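Local atomic coordinates of putative acetyltransferase (Nocardia farcinica, PDB entry 3D9W), a protein that probably transfers acetyl groups from acetyl-CoA to arylamines, as an arylamine N-acetyltransferase. Residues Y43-V57 with F218-D230. Sequence-based numbering, arbitrary orientation.
Sequences YRHTTAIPFENLEAV and FTTRPFLQRFHSD
Phe51 forms an aromatic cluster with Phe218 and Phe223. Its CG lies anti to the backbone N (chi1 179°), which lays the ring alongside the Gln225 side chain. The CZ atoms of Phe51 and Phe218 meet with the Phe218 atom at the Phe51 ring edge. The Phe51 and Phe223 planes are nearly perpendicular, at 87°, and Phe51 CE1 approaches the edge of the Phe223 ring. Gln225 puts NE2 over the centre of one Phe51 ring face, 3.4 Å above the plane; the main polar partner of its amide is His232. On the opposite side of the strand from Gln225, Leu224 CD2 packs on Glu52 CB and Leu54 CG. The Glu52 carboxylate leads away to Arg78.

The backbones of Phe51 and Gln225 form a single antiparallel, hydrogen-bonded bridge. Phe51 N donates to Gln225 O (2.8 Å), and Gln225 N donates to Phe51 O (3.1 Å).

Asn53 uses both ends of its amide. OD1 accepts from Phe223 N at 2.7 Å. ND2 donates to Phe218 O and, at 2.9 Å, to Arg221 O; the latter acceptor lies in the amide plane.

At the far end, Arg226 NH1 donates to Thr47 O at 2.8 Å in a nearly straight bond (174°). The oxygen lies in the guanidinium plane, but NH1 sits above the carbonyl plane. His228 CE1 covers one guanidinium face and Ala48 O lies over the opposite one. One water accepts from Phe227 N and can donate to Thr46 O or Ile49 O.

The connection between helices 35-48 and 54-57 thus runs along 223-227, an outermost strand of a four-stranded antiparallel sheet, and joins the N-terminal helical part to it. Three bonds to Asn53 fix its amide orientation and tie down the turn before the strand. Asp268, salt-bridged to NE, probably balances the charge of Arg226, while Thr47 O binds NH1.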
ATOM      1  N   TYR A  43       7.222   8.229   4.378  1.00 23.40           N
ATOM      2  CA  TYR A  43       8.491   7.532   4.316  1.00 24.11           C
ATOM      3  C   TYR A  43       8.615   6.440   5.388  1.00 24.39           C
ATOM      4  O   TYR A  43       8.931   5.287   5.085  1.00 23.78           O
ATOM      5  CB  TYR A  43       9.611   8.561   4.451  1.00 24.84           C
ATOM      6  CG  TYR A  43      11.010   8.009   4.383  1.00 26.10           C
ATOM      7  CD1 TYR A  43      11.563   7.322   5.465  1.00 27.50           C
ATOM      8  CD2 TYR A  43      11.801   8.213   3.254  1.00 26.48           C
ATOM      9  CE1 TYR A  43      12.875   6.857   5.433  1.00 28.44           C
ATOM     10  CE2 TYR A  43      13.114   7.757   3.207  1.00 28.46           C
ATOM     11  CZ  TYR A  43      13.647   7.081   4.304  1.00 29.98           C
ATOM     12  OH  TYR A  43      14.956   6.655   4.281  1.00 31.89           O
ATOM     13  N   ARG A  44       8.357   6.806   6.639  1.00 24.49           N
ATOM     14  CA  ARG A  44       8.453   5.863   7.750  1.00 24.52           C
ATOM     15  C   ARG A  44       7.559   4.648   7.557  1.00 24.37           C
ATOM     16  O   ARG A  44       8.000   3.513   7.723  1.00 23.27           O
ATOM     17  CB  ARG A  44       8.073   6.553   9.064  1.00 26.11           C
ATOM     18  CG  ARG A  44       8.938   7.732   9.449  1.00 26.54           C
ATOM     19  CD  ARG A  44      10.386   7.329   9.556  1.00 28.40           C
ATOM     20  NE  ARG A  44      11.203   8.393  10.132  1.00 30.63           N
ATOM     21  CZ  ARG A  44      12.525   8.335  10.246  1.00 30.14           C
ATOM     22  NH1 ARG A  44      13.176   7.260   9.822  1.00 28.18           N
ATOM     23  NH2 ARG A  44      13.192   9.352  10.777  1.00 28.45           N
ATOM     24  N   HIS A  45       6.297   4.908   7.216  1.00 24.08           N
ATOM     25  CA  HIS A  45       5.296   3.862   7.007  1.00 23.52           C
ATOM     26  C   HIS A  45       5.646   2.946   5.845  1.00 22.22           C
ATOM     27  O   HIS A  45       5.707   1.732   6.004  1.00 24.12           O
ATOM     28  CB  HIS A  45       3.917   4.498   6.765  1.00 24.74           C
ATOM     29  CG  HIS A  45       2.778   3.518   6.751  1.00 24.91           C
ATOM     30  ND1 HIS A  45       1.682   3.642   7.578  1.00 23.68           N
ATOM     31  CD2 HIS A  45       2.550   2.421   5.993  1.00 23.36           C
ATOM     32  CE1 HIS A  45       0.829   2.664   7.330  1.00 23.05           C
ATOM     33  NE2 HIS A  45       1.332   1.910   6.372  1.00 23.64           N
ATOM     34  N   THR A  46       5.873   3.519   4.675  1.00 20.80           N
ATOM     35  CA  THR A  46       6.192   2.701   3.519  1.00 18.92           C
ATOM     36  C   THR A  46       7.439   1.866   3.700  1.00 18.52           C
ATOM     37  O   THR A  46       7.558   0.807   3.096  1.00 19.26           O
ATOM     38  CB  THR A  46       6.353   3.553   2.256  1.00 18.37           C
ATOM     39  OG1 THR A  46       7.295   4.607   2.506  1.00 16.39           O
ATOM     40  CG2 THR A  46       5.002   4.132   1.843  1.00 15.87           C
ATOM     41  N   THR A  47       8.371   2.329   4.531  1.00 18.09           N
ATOM     42  CA  THR A  47       9.619   1.584   4.739  1.00 17.41           C
ATOM     43  C   THR A  47       9.644   0.763   6.019  1.00 16.18           C
ATOM     44  O   THR A  47      10.621   0.073   6.301  1.00 14.42           O
ATOM     45  CB  THR A  47      10.857   2.515   4.730  1.00 17.35           C
ATOM     46  OG1 THR A  47      10.803   3.415   5.837  1.00 17.23           O
ATOM     47  CG2 THR A  47      10.907   3.313   3.442  1.00 17.19           C
ATOM     48  N   ALA A  48       8.557   0.827   6.779  1.00 15.72           N
ATOM     49  CA  ALA A  48       8.464   0.094   8.027  1.00 15.96           C
ATOM     50  C   ALA A  48       7.473  -1.068   7.974  1.00 18.41           C
ATOM     51  O   ALA A  48       7.798  -2.184   8.393  1.00 18.79           O
ATOM     52  CB  ALA A  48       8.086   1.042   9.156  1.00 11.74           C
ATOM     53  N   ILE A  49       6.274  -0.811   7.452  1.00 18.34           N
ATOM     54  CA  ILE A  49       5.222  -1.828   7.397  1.00 18.82           C
ATOM     55  C   ILE A  49       5.327  -2.823   6.243  1.00 19.06           C
ATOM     56  O   ILE A  49       5.467  -2.420   5.093  1.00 19.96           O
ATOM     57  CB  ILE A  49       3.829  -1.159   7.311  1.00 19.79           C
ATOM     58  CG1 ILE A  49       3.706  -0.064   8.375  1.00 20.59           C
ATOM     59  CG2 ILE A  49       2.735  -2.202   7.488  1.00 19.41           C
ATOM     60  CD1 ILE A  49       3.906  -0.558   9.783  1.00 18.34           C
ATOM     61  N   PRO A  50       5.272  -4.138   6.538  1.00 18.05           N
ATOM     62  CA  PRO A  50       5.353  -5.159   5.488  1.00 18.35           C
ATOM     63  C   PRO A  50       4.061  -5.223   4.654  1.00 18.56           C
ATOM     64  O   PRO A  50       3.009  -4.739   5.069  1.00 19.12           O
ATOM     65  CB  PRO A  50       5.577  -6.453   6.279  1.00 18.17           C
ATOM     66  CG  PRO A  50       6.252  -6.007   7.501  1.00 17.23           C
ATOM     67  CD  PRO A  50       5.477  -4.759   7.856  1.00 17.82           C
ATOM     68  N   PHE A  51       4.147  -5.821   3.476  1.00 18.00           N
ATOM     69  CA  PHE A  51       2.982  -5.972   2.621  1.00 18.16           C
ATOM     70  C   PHE A  51       2.665  -7.463   2.501  1.00 19.05           C
ATOM     71  O   PHE A  51       3.552  -8.271   2.243  1.00 19.07           O
ATOM     72  CB  PHE A  51       3.260  -5.381   1.249  1.00 17.67           C
ATOM     73  CG  PHE A  51       2.124  -5.520   0.294  1.00 19.22           C
ATOM     74  CD1 PHE A  51       1.859  -6.741  -0.325  1.00 20.03           C
ATOM     75  CD2 PHE A  51       1.319  -4.431  -0.000  1.00 18.94           C
ATOM     76  CE1 PHE A  51       0.813  -6.872  -1.225  1.00 20.60           C
ATOM     77  CE2 PHE A  51       0.269  -4.548  -0.899  1.00 19.94           C
ATOM     78  CZ  PHE A  51       0.015  -5.773  -1.514  1.00 20.74           C
ATOM     79  N   GLU A  52       1.403  -7.834   2.685  1.00 19.54           N
ATOM     80  CA  GLU A  52       1.046  -9.242   2.609  1.00 21.02           C
ATOM     81  C   GLU A  52      -0.442  -9.488   2.460  1.00 21.44           C
ATOM     82  O   GLU A  52      -1.259  -8.659   2.853  1.00 21.14           O
ATOM     83  CB  GLU A  52       1.526  -9.955   3.861  1.00 21.23           C
ATOM     84  CG  GLU A  52       1.043  -9.275   5.107  1.00 22.95           C
ATOM     85  CD  GLU A  52       0.647 -10.252   6.160  1.00 23.10           C
ATOM     86  OE1 GLU A  52      -0.212 -11.099   5.854  1.00 25.17           O
ATOM     87  OE2 GLU A  52       1.184 -10.177   7.284  1.00 24.22           O
ATOM     88  N   ASN A  53      -0.770 -10.653   1.909  1.00 21.58           N
ATOM     89  CA  ASN A  53      -2.147 -11.075   1.688  1.00 23.64           C
ATOM     90  C   ASN A  53      -2.338 -12.421   2.366  1.00 25.47           C
ATOM     91  O   ASN A  53      -3.240 -13.180   2.016  1.00 26.90           O
ATOM     92  CB  ASN A  53      -2.421 -11.217   0.184  1.00 22.73           C
ATOM     93  CG  ASN A  53      -1.545 -12.281  -0.478  1.00 23.40           C
ATOM     94  OD1 ASN A  53      -0.405 -12.504  -0.060  1.00 25.07           O
ATOM     95  ND2 ASN A  53      -2.063 -12.925  -1.524  1.00 20.19           N
ATOM     96  N   LEU A  54      -1.495 -12.709   3.350  1.00 26.81           N
ATOM     97  CA  LEU A  54      -1.550 -13.989   4.038  1.00 28.07           C
ATOM     98  C   LEU A  54      -2.896 -14.411   4.645  1.00 29.45           C
ATOM     99  O   LEU A  54      -3.285 -15.575   4.517  1.00 30.94           O
ATOM    100  CB  LEU A  54      -0.442 -14.066   5.093  1.00 27.92           C
ATOM    101  CG  LEU A  54       0.964 -14.259   4.518  1.00 27.43           C
ATOM    102  CD1 LEU A  54       1.939 -14.543   5.636  1.00 27.87           C
ATOM    103  CD2 LEU A  54       0.964 -15.414   3.537  1.00 27.27           C
ATOM    104  N   GLU A  55      -3.613 -13.499   5.295  1.00 29.09           N
ATOM    105  CA  GLU A  55      -4.902 -13.873   5.875  1.00 28.59           C
ATOM    106  C   GLU A  55      -5.806 -14.444   4.807  1.00 28.08           C
ATOM    107  O   GLU A  55      -6.420 -15.490   5.002  1.00 27.57           O
ATOM    108  CB  GLU A  55      -5.586 -12.675   6.524  1.00 29.49           C
ATOM    109  CG  GLU A  55      -4.913 -12.230   7.796  1.00 30.62           C
ATOM    110  CD  GLU A  55      -4.565 -13.406   8.688  1.00 32.39           C
ATOM    111  OE1 GLU A  55      -5.496 -14.030   9.258  1.00 32.86           O
ATOM    112  OE2 GLU A  55      -3.354 -13.712   8.800  1.00 31.26           O
ATOM    113  N   ALA A  56      -5.873 -13.747   3.675  1.00 27.34           N
ATOM    114  CA  ALA A  56      -6.692 -14.168   2.542  1.00 26.90           C
ATOM    115  C   ALA A  56      -6.267 -15.544   2.009  1.00 25.66           C
ATOM    116  O   ALA A  56      -7.104 -16.357   1.623  1.00 26.06           O
ATOM    117  CB  ALA A  56      -6.612 -13.123   1.434  1.00 26.04           C
ATOM    118  N   VAL A  57      -4.968 -15.804   1.994  1.00 24.00           N
ATOM    119  CA  VAL A  57      -4.476 -17.079   1.505  1.00 23.43           C
ATOM    120  C   VAL A  57      -4.756 -18.186   2.498  1.00 24.28           C
ATOM    121  O   VAL A  57      -4.840 -19.354   2.132  1.00 25.21           O
ATOM    122  CB  VAL A  57      -2.975 -17.047   1.263  1.00 22.15           C
ATOM    123  CG1 VAL A  57      -2.562 -18.301   0.517  1.00 20.12           C
ATOM    124  CG2 VAL A  57      -2.595 -15.791   0.490  1.00 21.75           C
ATOM    125  N   PHE A 218      -5.224 -12.035  -5.373  1.00 42.74           N
ATOM    126  CA  PHE A 218      -4.782 -11.849  -4.000  1.00 41.05           C
ATOM    127  C   PHE A 218      -5.196 -12.951  -3.044  1.00 38.81           C
ATOM    128  O   PHE A 218      -4.573 -13.139  -2.006  1.00 37.82           O
ATOM    129  CB  PHE A 218      -5.311 -10.518  -3.468  1.00 42.85           C
ATOM    130  CG  PHE A 218      -4.285  -9.432  -3.424  1.00 44.31           C
ATOM    131  CD1 PHE A 218      -3.212  -9.429  -4.319  1.00 45.57           C
ATOM    132  CD2 PHE A 218      -4.406  -8.389  -2.507  1.00 45.46           C
ATOM    133  CE1 PHE A 218      -2.270  -8.394  -4.303  1.00 47.25           C
ATOM    134  CE2 PHE A 218      -3.475  -7.342  -2.475  1.00 47.08           C
ATOM    135  CZ  PHE A 218      -2.403  -7.343  -3.376  1.00 47.94           C
ATOM    136  N   THR A 219      -6.255 -13.665  -3.394  1.00 37.52           N
ATOM    137  CA  THR A 219      -6.790 -14.725  -2.548  1.00 36.39           C
ATOM    138  C   THR A 219      -6.116 -16.057  -2.812  1.00 35.75           C
ATOM    139  O   THR A 219      -6.228 -16.997  -2.025  1.00 35.67           O
ATOM    140  CB  THR A 219      -8.277 -14.908  -2.813  1.00 36.08           C
ATOM    141  OG1 THR A 219      -8.463 -15.194  -4.202  1.00 34.47           O
ATOM    142  CG2 THR A 219      -9.051 -13.639  -2.454  1.00 35.56           C
ATOM    143  N   THR A 220      -5.409 -16.134  -3.927  1.00 35.60           N
ATOM    144  CA  THR A 220      -4.756 -17.369  -4.318  1.00 34.78           C
ATOM    145  C   THR A 220      -3.449 -17.672  -3.574  1.00 34.60           C
ATOM    146  O   THR A 220      -3.484 -18.218  -2.474  1.00 34.89           O
ATOM    147  CB  THR A 220      -4.535 -17.361  -5.838  1.00 34.71           C
ATOM    148  OG1 THR A 220      -3.622 -16.311  -6.193  1.00 33.60           O
ATOM    149  CG2 THR A 220      -5.881 -17.120  -6.548  1.00 33.06           C
ATOM    150  N   ARG A 221      -2.305 -17.330  -4.166  1.00 33.98           N
ATOM    151  CA  ARG A 221      -1.011 -17.592  -3.530  1.00 33.03           C
ATOM    152  C   ARG A 221      -0.417 -16.409  -2.759  1.00 30.56           C
ATOM    153  O   ARG A 221      -0.874 -15.264  -2.866  1.00 29.38           O
ATOM    154  CB  ARG A 221       0.022 -18.034  -4.567  1.00 34.66           C
ATOM    155  CG  ARG A 221       0.358 -16.976  -5.610  1.00 36.08           C
ATOM    156  CD  ARG A 221      -0.239 -17.388  -6.922  1.00 39.82           C
ATOM    157  NE  ARG A 221       0.260 -16.601  -8.039  1.00 43.72           N
ATOM    158  CZ  ARG A 221       0.035 -16.911  -9.315  1.00 45.56           C
ATOM    159  NH1 ARG A 221      -0.682 -18.000  -9.617  1.00 44.35           N
ATOM    160  NH2 ARG A 221       0.512 -16.127 -10.285  1.00 45.11           N
ATOM    161  N   PRO A 222       0.622 -16.682  -1.966  1.00 27.68           N
ATOM    162  CA  PRO A 222       1.294 -15.658  -1.179  1.00 27.22           C
ATOM    163  C   PRO A 222       1.832 -14.553  -2.070  1.00 26.47           C
ATOM    164  O   PRO A 222       2.335 -14.814  -3.163  1.00 25.42           O
ATOM    165  CB  PRO A 222       2.413 -16.438  -0.515  1.00 26.88           C
ATOM    166  CG  PRO A 222       1.777 -17.716  -0.250  1.00 28.96           C
ATOM    167  CD  PRO A 222       1.092 -18.013  -1.565  1.00 27.50           C
ATOM    168  N   PHE A 223       1.698 -13.318  -1.603  1.00 25.56           N
ATOM    169  CA  PHE A 223       2.213 -12.165  -2.325  1.00 24.50           C
ATOM    170  C   PHE A 223       2.707 -11.169  -1.277  1.00 24.17           C
ATOM    171  O   PHE A 223       1.915 -10.468  -0.643  1.00 25.01           O
ATOM    172  CB  PHE A 223       1.136 -11.534  -3.197  1.00 24.15           C
ATOM    173  CG  PHE A 223       1.664 -10.482  -4.116  1.00 24.91           C
ATOM    174  CD1 PHE A 223       2.475 -10.825  -5.189  1.00 25.21           C
ATOM    175  CD2 PHE A 223       1.413  -9.140  -3.869  1.00 26.16           C
ATOM    176  CE1 PHE A 223       3.032  -9.849  -5.998  1.00 25.14           C
ATOM    177  CE2 PHE A 223       1.964  -8.158  -4.669  1.00 26.63           C
ATOM    178  CZ  PHE A 223       2.776  -8.511  -5.734  1.00 26.02           C
ATOM    179  N   LEU A 224       4.020 -11.117  -1.091  1.00 22.49           N
ATOM    180  CA  LEU A 224       4.613 -10.239  -0.093  1.00 21.05           C
ATOM    181  C   LEU A 224       5.593  -9.219  -0.663  1.00 21.24           C
ATOM    182  O   LEU A 224       6.370  -9.506  -1.579  1.00 21.66           O
ATOM    183  CB  LEU A 224       5.348 -11.079   0.953  1.00 20.65           C
ATOM    184  CG  LEU A 224       4.668 -12.362   1.429  1.00 19.61           C
ATOM    185  CD1 LEU A 224       5.577 -13.105   2.392  1.00 17.30           C
ATOM    186  CD2 LEU A 224       3.348 -12.016   2.087  1.00 19.31           C
ATOM    187  N   GLN A 225       5.550  -8.017  -0.116  1.00 19.40           N
ATOM    188  CA  GLN A 225       6.472  -6.990  -0.535  1.00 18.65           C
ATOM    189  C   GLN A 225       7.015  -6.367   0.736  1.00 19.92           C
ATOM    190  O   GLN A 225       6.347  -6.361   1.768  1.00 19.98           O
ATOM    191  CB  GLN A 225       5.776  -5.918  -1.362  1.00 18.43           C
ATOM    192  CG  GLN A 225       5.102  -6.412  -2.602  1.00 17.83           C
ATOM    193  CD  GLN A 225       4.484  -5.281  -3.377  1.00 18.81           C
ATOM    194  OE1 GLN A 225       5.184  -4.489  -4.011  1.00 19.38           O
ATOM    195  NE2 GLN A 225       3.161  -5.184  -3.320  1.00 16.11           N
ATOM    196  N   ARG A 226       8.246  -5.885   0.666  1.00 19.38           N
ATOM    197  CA  ARG A 226       8.876  -5.215   1.789  1.00 19.07           C
ATOM    198  C   ARG A 226       9.575  -4.075   1.084  1.00 19.65           C
ATOM    199  O   ARG A 226      10.296  -4.293   0.109  1.00 19.12           O
ATOM    200  CB  ARG A 226       9.889  -6.123   2.487  1.00 18.38           C
ATOM    201  CG  ARG A 226      10.476  -5.510   3.741  1.00 16.74           C
ATOM    202  CD  ARG A 226       9.396  -5.248   4.764  1.00 17.21           C
ATOM    203  NE  ARG A 226       9.963  -4.803   6.031  1.00 19.36           N
ATOM    204  CZ  ARG A 226      10.227  -3.539   6.340  1.00 18.62           C
ATOM    205  NH1 ARG A 226       9.967  -2.569   5.476  1.00 18.50           N
ATOM    206  NH2 ARG A 226      10.775  -3.246   7.507  1.00 17.96           N
ATOM    207  N   PHE A 227       9.352  -2.854   1.545  1.00 19.53           N
ATOM    208  CA  PHE A 227       9.962  -1.725   0.866  1.00 19.79           C
ATOM    209  C   PHE A 227      10.983  -0.943   1.680  1.00 20.82           C
ATOM    210  O   PHE A 227      10.721  -0.523   2.808  1.00 21.74           O
ATOM    211  CB  PHE A 227       8.871  -0.785   0.359  1.00 16.69           C
ATOM    212  CG  PHE A 227       9.377   0.285  -0.540  1.00 15.09           C
ATOM    213  CD1 PHE A 227      10.042  -0.043  -1.712  1.00 13.01           C
ATOM    214  CD2 PHE A 227       9.216   1.629  -0.208  1.00 14.27           C
ATOM    215  CE1 PHE A 227      10.546   0.947  -2.539  1.00 13.07           C
ATOM    216  CE2 PHE A 227       9.716   2.628  -1.030  1.00 12.89           C
ATOM    217  CZ  PHE A 227      10.385   2.285  -2.199  1.00 13.25           C
ATOM    218  N   HIS A 228      12.157  -0.764   1.087  1.00 20.45           N
ATOM    219  CA  HIS A 228      13.238  -0.025   1.717  1.00 21.91           C
ATOM    220  C   HIS A 228      13.557   1.198   0.851  1.00 22.73           C
ATOM    221  O   HIS A 228      13.131   1.272  -0.306  1.00 23.00           O
ATOM    222  CB  HIS A 228      14.465  -0.929   1.883  1.00 21.33           C
ATOM    223  CG  HIS A 228      14.232  -2.102   2.793  1.00 22.06           C
ATOM    224  ND1 HIS A 228      13.940  -1.959   4.133  1.00 20.20           N
ATOM    225  CD2 HIS A 228      14.243  -3.435   2.552  1.00 21.51           C
ATOM    226  CE1 HIS A 228      13.782  -3.152   4.677  1.00 20.61           C
ATOM    227  NE2 HIS A 228      13.962  -4.066   3.740  1.00 21.12           N
ATOM    228  N   SER A 229      14.289   2.162   1.404  1.00 21.91           N
ATOM    229  CA  SER A 229      14.598   3.366   0.647  1.00 20.94           C
ATOM    230  C   SER A 229      15.480   3.054  -0.548  1.00 20.22           C
ATOM    231  O   SER A 229      15.394   3.719  -1.570  1.00 19.24           O
ATOM    232  CB  SER A 229      15.291   4.401   1.534  1.00 20.92           C
ATOM    233  OG  SER A 229      16.686   4.179   1.560  1.00 21.82           O
ATOM    234  N   ASP A 230      16.306   2.022  -0.425  1.00 20.01           N
ATOM    235  CA  ASP A 230      17.219   1.655  -1.494  1.00 20.97           C
ATOM    236  C   ASP A 230      16.925   0.339  -2.213  1.00 21.78           C
ATOM    237  O   ASP A 230      17.603  -0.000  -3.179  1.00 23.27           O
ATOM    238  CB  ASP A 230      18.644   1.615  -0.942  1.00 21.05           C
ATOM    239  CG  ASP A 230      18.841   0.514   0.090  1.00 22.10           C
ATOM    240  OD1 ASP A 230      17.833   0.044   0.657  1.00 21.12           O
ATOM    241  OD2 ASP A 230      20.004   0.125   0.345  1.00 22.25           O
TER
HETATM  242  O   HOH W   1       7.887  -2.098   3.907  1.00 23.73           O
HETATM  243  O   HOH W   2      13.271   0.133   5.770  1.00 32.56           O
HETATM  244  O   HOH W   3      -7.922 -18.685   0.144  1.00  7.19           O